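Local structure of UPF0053 protein HI_0107 (3LAE) at residues F38-E52 / D59-I73. The protein is of unknown function; this CBS-domain membrane protein, of which the C-terminal transporter-associated domain is described here, may bind flavin adenine dinucleotide. Sequence-based numbering, arbitrary orientation.
With EDO (1,2-ethanediol), chain E.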
loop_
_atom_site.group_PDB
_atom_site.type_symbol
_atom_site.label_atom_id
_atom_site.label_comp_id
_atom_site.label_asym_id
_atom_site.label_seq_id
_atom_site.Cartn_x
_atom_site.Cartn_y
_atom_site.Cartn_z
ATOM N N PHE A 38 -0.172 0.223 5.594
ATOM C CA PHE A 38 0.451 0.051 4.292
ATOM C C PHE A 38 1.711 0.911 4.160
ATOM O O PHE A 38 2.749 0.444 3.687
ATOM C CB PHE A 38 -0.576 0.395 3.202
ATOM C CG PHE A 38 -0.224 -0.130 1.842
ATOM C CD1 PHE A 38 0.126 -1.460 1.669
ATOM C CD2 PHE A 38 -0.278 0.688 0.738
ATOM C CE1 PHE A 38 0.449 -1.953 0.430
ATOM C CE2 PHE A 38 0.037 0.194 -0.515
ATOM C CZ PHE A 38 0.400 -1.132 -0.663
ATOM N N ASN A 39 1.617 2.163 4.597
ATOM C CA ASN A 39 2.780 3.035 4.689
ATOM C C ASN A 39 3.900 2.368 5.489
ATOM O O ASN A 39 5.041 2.319 5.047
ATOM C CB ASN A 39 2.385 4.374 5.322
ATOM C CG ASN A 39 3.584 5.251 5.631
ATOM O OD1 ASN A 39 4.352 5.613 4.733
ATOM N ND2 ASN A 39 3.765 5.578 6.913
ATOM N N GLY A 40 3.580 1.860 6.677
ATOM C CA GLY A 40 4.603 1.224 7.502
ATOM C C GLY A 40 5.263 0.034 6.805
ATOM O O GLY A 40 6.482 -0.146 6.845
ATOM N N LEU A 41 4.461 -0.796 6.161
ATOM C CA LEU A 41 4.995 -1.958 5.447
ATOM C C LEU A 41 5.972 -1.532 4.348
ATOM O O LEU A 41 7.045 -2.117 4.189
ATOM C CB LEU A 41 3.846 -2.757 4.832
ATOM C CG LEU A 41 4.206 -4.032 4.081
ATOM C CD1 LEU A 41 4.707 -5.055 5.075
ATOM C CD2 LEU A 41 3.009 -4.545 3.289
ATOM N N ILE A 42 5.597 -0.522 3.573
ATOM C CA ILE A 42 6.467 -0.052 2.506
ATOM C C ILE A 42 7.752 0.554 3.077
ATOM O O ILE A 42 8.858 0.243 2.609
ATOM C CB ILE A 42 5.745 0.953 1.581
ATOM C CG1 ILE A 42 4.569 0.271 0.869
ATOM C CG2 ILE A 42 6.714 1.530 0.551
ATOM C CD1 ILE A 42 3.592 1.253 0.211
ATOM N N LEU A 43 7.623 1.395 4.097
ATOM C CA LEU A 43 8.804 2.029 4.683
ATOM C C LEU A 43 9.757 1.014 5.297
ATOM O O LEU A 43 10.976 1.175 5.218
ATOM C CB LEU A 43 8.406 3.070 5.728
ATOM C CG LEU A 43 7.697 4.320 5.218
ATOM C CD1 LEU A 43 7.279 5.202 6.394
ATOM C CD2 LEU A 43 8.588 5.074 4.257
ATOM N N GLU A 44 9.219 -0.045 5.897
ATOM C CA GLU A 44 10.081 -1.036 6.545
ATOM C C GLU A 44 10.903 -1.792 5.521
ATOM O O GLU A 44 11.972 -2.315 5.834
ATOM C CB GLU A 44 9.267 -2.006 7.403
ATOM C CG GLU A 44 8.680 -1.338 8.625
ATOM C CD GLU A 44 7.895 -2.275 9.515
ATOM O OE1 GLU A 44 8.016 -3.505 9.347
ATOM O OE2 GLU A 44 7.156 -1.770 10.390
ATOM N N HIS A 45 10.411 -1.840 4.291
ATOM C CA HIS A 45 11.085 -2.602 3.244
ATOM C C HIS A 45 12.083 -1.775 2.448
ATOM O O HIS A 45 13.061 -2.310 1.929
ATOM C CB HIS A 45 10.066 -3.246 2.304
ATOM C CG HIS A 45 9.392 -4.449 2.884
ATOM N ND1 HIS A 45 8.502 -4.370 3.933
ATOM C CD2 HIS A 45 9.474 -5.761 2.558
ATOM C CE1 HIS A 45 8.063 -5.580 4.230
ATOM N NE2 HIS A 45 8.639 -6.443 3.411
ATOM N N LEU A 46 11.848 -0.472 2.362
ATOM C CA LEU A 46 12.718 0.383 1.568
ATOM C C LEU A 46 13.830 1.026 2.390
ATOM O O LEU A 46 13.633 1.409 3.543
ATOM C CB LEU A 46 11.902 1.438 0.822
ATOM C CG LEU A 46 10.979 0.829 -0.235
ATOM C CD1 LEU A 46 10.454 1.903 -1.160
ATOM C CD2 LEU A 46 11.721 -0.240 -1.028
ATOM N N GLU A 47 15.009 1.125 1.786
ATOM C CA GLU A 47 16.152 1.741 2.446
ATOM C C GLU A 47 16.308 3.187 1.982
ATOM O O GLU A 47 17.423 3.680 1.781
ATOM C CB GLU A 47 17.427 0.935 2.190
ATOM C CG GLU A 47 17.702 0.650 0.724
ATOM C CD GLU A 47 18.995 -0.113 0.522
ATOM O OE1 GLU A 47 19.657 -0.438 1.534
ATOM O OE2 GLU A 47 19.348 -0.387 -0.645
ATOM N N GLU A 48 15.166 3.850 1.814
ATOM C CA GLU A 48 15.090 5.257 1.438
ATOM C C GLU A 48 13.627 5.603 1.173
ATOM O O GLU A 48 12.911 4.822 0.552
ATOM C CB GLU A 48 15.960 5.554 0.208
ATOM C CG GLU A 48 15.903 4.498 -0.897
ATOM C CD GLU A 48 14.697 4.652 -1.801
ATOM O OE1 GLU A 48 13.847 3.736 -1.823
ATOM O OE2 GLU A 48 14.601 5.691 -2.492
ATOM N N ILE A 49 13.173 6.752 1.670
ATOM C CA ILE A 49 11.808 7.200 1.397
ATOM C C ILE A 49 11.620 7.304 -0.112
ATOM O O ILE A 49 12.288 8.091 -0.778
ATOM C CB ILE A 49 11.494 8.547 2.071
ATOM C CG1 ILE A 49 10.160 9.099 1.561
ATOM C CG2 ILE A 49 12.619 9.544 1.827
ATOM C CD1 ILE A 49 8.968 8.241 1.903
ATOM N N PRO A 50 10.713 6.488 -0.661
ATOM C CA PRO A 50 10.653 6.300 -2.113
ATOM C C PRO A 50 10.024 7.470 -2.843
ATOM O O PRO A 50 9.117 8.114 -2.328
ATOM C CB PRO A 50 9.773 5.067 -2.262
ATOM C CG PRO A 50 8.911 5.087 -1.040
ATOM C CD PRO A 50 9.732 5.658 0.057
ATOM N N ASP A 51 10.511 7.735 -4.048
ATOM C CA ASP A 51 9.938 8.779 -4.867
ATOM C C ASP A 51 8.590 8.335 -5.396
ATOM O O ASP A 51 8.326 7.145 -5.567
ATOM C CB ASP A 51 10.839 9.093 -6.064
ATOM C CG ASP A 51 12.175 9.659 -5.658
ATOM O OD1 ASP A 51 12.332 10.051 -4.482
ATOM O OD2 ASP A 51 13.069 9.715 -6.528
ATOM N N GLU A 52 7.734 9.304 -5.658
ATOM C CA GLU A 52 6.571 9.039 -6.470
ATOM C C GLU A 52 7.021 8.440 -7.796
ATOM O O GLU A 52 8.067 8.816 -8.337
ATOM C CB GLU A 52 5.798 10.331 -6.688
ATOM C CG GLU A 52 5.245 10.861 -5.378
ATOM C CD GLU A 52 4.619 12.235 -5.495
ATOM O OE1 GLU A 52 4.626 12.835 -6.600
ATOM O OE2 GLU A 52 4.096 12.718 -4.475
ATOM N N ASP A 59 5.046 -8.726 -0.994
ATOM C CA ASP A 59 4.025 -9.620 -0.453
ATOM C C ASP A 59 2.883 -9.905 -1.423
ATOM O O ASP A 59 1.713 -9.854 -1.042
ATOM C CB ASP A 59 3.442 -9.049 0.842
ATOM C CG ASP A 59 4.462 -8.975 1.954
ATOM O OD1 ASP A 59 4.174 -8.305 2.962
ATOM O OD2 ASP A 59 5.554 -9.572 1.822
ATOM N N GLY A 60 3.221 -10.195 -2.675
ATOM C CA GLY A 60 2.221 -10.586 -3.658
ATOM C C GLY A 60 1.532 -9.428 -4.353
ATOM O O GLY A 60 0.592 -9.644 -5.139
ATOM N N LEU A 61 1.991 -8.207 -4.077
ATOM C CA LEU A 61 1.423 -7.020 -4.706
ATOM C C LEU A 61 2.446 -6.262 -5.544
ATOM O O LEU A 61 3.610 -6.145 -5.159
ATOM C CB LEU A 61 0.873 -6.073 -3.651
ATOM C CG LEU A 61 -0.201 -6.602 -2.691
ATOM C CD1 LEU A 61 -0.630 -5.475 -1.774
ATOM C CD2 LEU A 61 -1.389 -7.175 -3.464
ATOM N N LEU A 62 1.988 -5.739 -6.676
ATOM C CA LEU A 62 2.780 -4.837 -7.501
ATOM C C LEU A 62 2.279 -3.428 -7.230
ATOM O O LEU A 62 1.120 -3.086 -7.514
ATOM C CB LEU A 62 2.595 -5.198 -8.972
ATOM C CG LEU A 62 3.301 -4.316 -10.003
ATOM C CD1 LEU A 62 4.809 -4.413 -9.830
ATOM C CD2 LEU A 62 2.890 -4.756 -11.391
ATOM N N ILE A 63 3.157 -2.612 -6.666
ATOM C CA ILE A 63 2.764 -1.347 -6.080
ATOM C C ILE A 63 3.437 -0.195 -6.804
ATOM O O ILE A 63 4.633 -0.251 -7.088
ATOM C CB ILE A 63 3.206 -1.312 -4.601
ATOM C CG1 ILE A 63 2.533 -2.438 -3.812
ATOM C CG2 ILE A 63 2.909 0.040 -3.981
ATOM C CD1 ILE A 63 3.200 -2.706 -2.452
ATOM N N THR A 64 2.669 0.847 -7.103
ATOM C CA THR A 64 3.209 2.068 -7.684
ATOM C C THR A 64 2.940 3.200 -6.709
ATOM O O THR A 64 1.787 3.465 -6.353
ATOM C CB THR A 64 2.547 2.395 -9.046
ATOM O OG1 THR A 64 2.731 1.286 -9.939
ATOM C CG2 THR A 64 3.179 3.645 -9.678
ATOM N N ILE A 65 3.989 3.873 -6.261
ATOM C CA ILE A 65 3.833 5.005 -5.352
ATOM C C ILE A 65 3.275 6.202 -6.122
ATOM O O ILE A 65 3.903 6.685 -7.071
ATOM C CB ILE A 65 5.179 5.384 -4.694
ATOM C CG1 ILE A 65 5.816 4.150 -4.054
ATOM C CG2 ILE A 65 4.978 6.475 -3.660
ATOM C CD1 ILE A 65 4.955 3.521 -2.978
ATOM N N LEU A 66 2.104 6.692 -5.713
ATOM C CA LEU A 66 1.469 7.817 -6.402
ATOM C C LEU A 66 1.692 9.173 -5.726
ATOM O O LEU A 66 1.831 10.198 -6.401
ATOM C CB LEU A 66 -0.038 7.587 -6.545
ATOM C CG LEU A 66 -0.512 6.360 -7.297
ATOM C CD1 LEU A 66 -2.033 6.349 -7.345
ATOM C CD2 LEU A 66 0.085 6.335 -8.717
ATOM N N GLU A 67 1.699 9.182 -4.393
ATOM C CA GLU A 67 1.782 10.425 -3.646
ATOM C C GLU A 67 2.583 10.193 -2.382
ATOM O O GLU A 67 2.285 9.263 -1.624
ATOM C CB GLU A 67 0.391 10.952 -3.255
ATOM C CG GLU A 67 0.463 12.352 -2.654
ATOM C CD GLU A 67 -0.847 12.847 -2.062
ATOM O OE1 GLU A 67 -1.890 12.211 -2.305
ATOM O OE2 GLU A 67 -0.821 13.878 -1.339
ATOM N N VAL A 68 3.600 11.027 -2.177
ATOM C CA VAL A 68 4.397 11.024 -0.952
ATOM C C VAL A 68 4.331 12.406 -0.319
ATOM O O VAL A 68 4.373 13.416 -1.025
ATOM C CB VAL A 68 5.877 10.688 -1.246
ATOM C CG1 VAL A 68 6.720 10.753 0.025
ATOM C CG2 VAL A 68 5.998 9.327 -1.897
ATOM N N GLY A 69 4.249 12.458 1.000
ATOM C CA GLY A 69 4.234 13.726 1.698
ATOM C C GLY A 69 4.645 13.471 3.125
ATOM O O GLY A 69 4.334 12.421 3.679
ATOM N N ASP A 70 5.358 14.419 3.717
ATOM C CA ASP A 70 5.830 14.292 5.091
ATOM C C ASP A 70 6.571 12.983 5.293
ATOM O O ASP A 70 6.425 12.315 6.311
ATOM C CB ASP A 70 4.679 14.427 6.085
ATOM C CG ASP A 70 4.462 15.860 6.526
ATOM O OD1 ASP A 70 4.920 16.775 5.807
ATOM O OD2 ASP A 70 3.838 16.073 7.588
ATOM N N ASN A 71 7.393 12.637 4.310
ATOM C CA ASN A 71 8.146 11.390 4.352
ATOM C C ASN A 71 7.280 10.174 4.673
ATOM O O ASN A 71 7.734 9.237 5.335
ATOM C CB ASN A 71 9.298 11.481 5.355
ATOM C CG ASN A 71 10.364 12.473 4.931
ATOM O OD1 ASN A 71 10.900 13.207 5.758
ATOM N ND2 ASN A 71 10.677 12.499 3.636
HETATM N N MSE A 72 6.009 10.208 4.269
HETATM C CA MSE A 72 5.145 9.025 4.362
HETATM C C MSE A 72 4.456 8.791 3.019
HETATM O O MSE A 72 4.207 9.739 2.269
HETATM C CB MSE A 72 4.130 9.096 5.534
HETATM C CG MSE A 72 2.780 9.814 5.274
HETATM SE SE MSE A 72 1.292 9.418 6.547
HETATM C CE MSE A 72 0.567 7.832 5.639
ATOM N N ILE A 73 4.195 7.526 2.700
ATOM C CA ILE A 73 3.414 7.200 1.515
ATOM C C ILE A 73 1.977 7.592 1.794
ATOM O O ILE A 73 1.366 7.115 2.758
ATOM C CB ILE A 73 3.450 5.703 1.179
ATOM C CG1 ILE A 73 4.829 5.293 0.659
ATOM C CG2 ILE A 73 2.387 5.369 0.135
ATOM C CD1 ILE A 73 5.830 5.022 1.745
HETATM C C1 EDO E . 7.383 17.397 2.035
HETATM O O1 EDO E . 6.511 17.171 3.148
HETATM C C2 EDO E . 6.899 16.578 0.845
HETATM O O2 EDO E . 5.561 16.968 0.519
HETATM O O HOH W 1 3.026 11.682 -8.714
#
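Helix 38-45 runs across strand 61-69 at 102°, their axes 12.1 Å apart, and the loop after it drops back so that Glu-52 lies beside Ile-65. Strands 61-69 and 72-80 form a beta hairpin, and this is the helix-on-antiparallel-sheet packing of the transporter-associated (CorC_HlyC) domain.

Phe-38 and Ile-42 fill the space between helix and sheet. Phe-38 CZ meets Ile-63 CD1 at 3.7 Å, approaching obliquely, while Ile-42 CD1 sits over one face of the phenyl ring, 3.8 Å above its plane and shifted toward the rim, and also meets Ile-65 CD1 tip to tip at 4.1 Å. Toward the hairpin, Ile-73 CD1 packs among Ile-42 CG2, Leu-43 CD2 and Pro-50 CG; Ile-49 CD1 reaches Val-68 CG1. Ile-42, Ile-65, Val-68, Met-72 and Ile-73 each have a second conformer, so their side-chain contacts hold for one of the two.

Two polar side chains tie the ends of the segment to the hairpin backbone. Asn-39, its CG trans to the backbone N (chi1 172°), brings OD1 within 2.8 Å of Ile-73 N; the donor sits well above the carbonyl plane. On the same amide side chain, CB and CG touch the selenomethionine methyl CE of Met-72. Leu-66 and Glu-67 form a classic beta bulge opposite Gln-75, and the extended Glu-52 lies alongside it. A water links Glu-52 OE1 to Leu-66 O, while Glu-52 OE2 takes a nearly straight bond from Val-68 N at 2.9 Å through its anti lone pair.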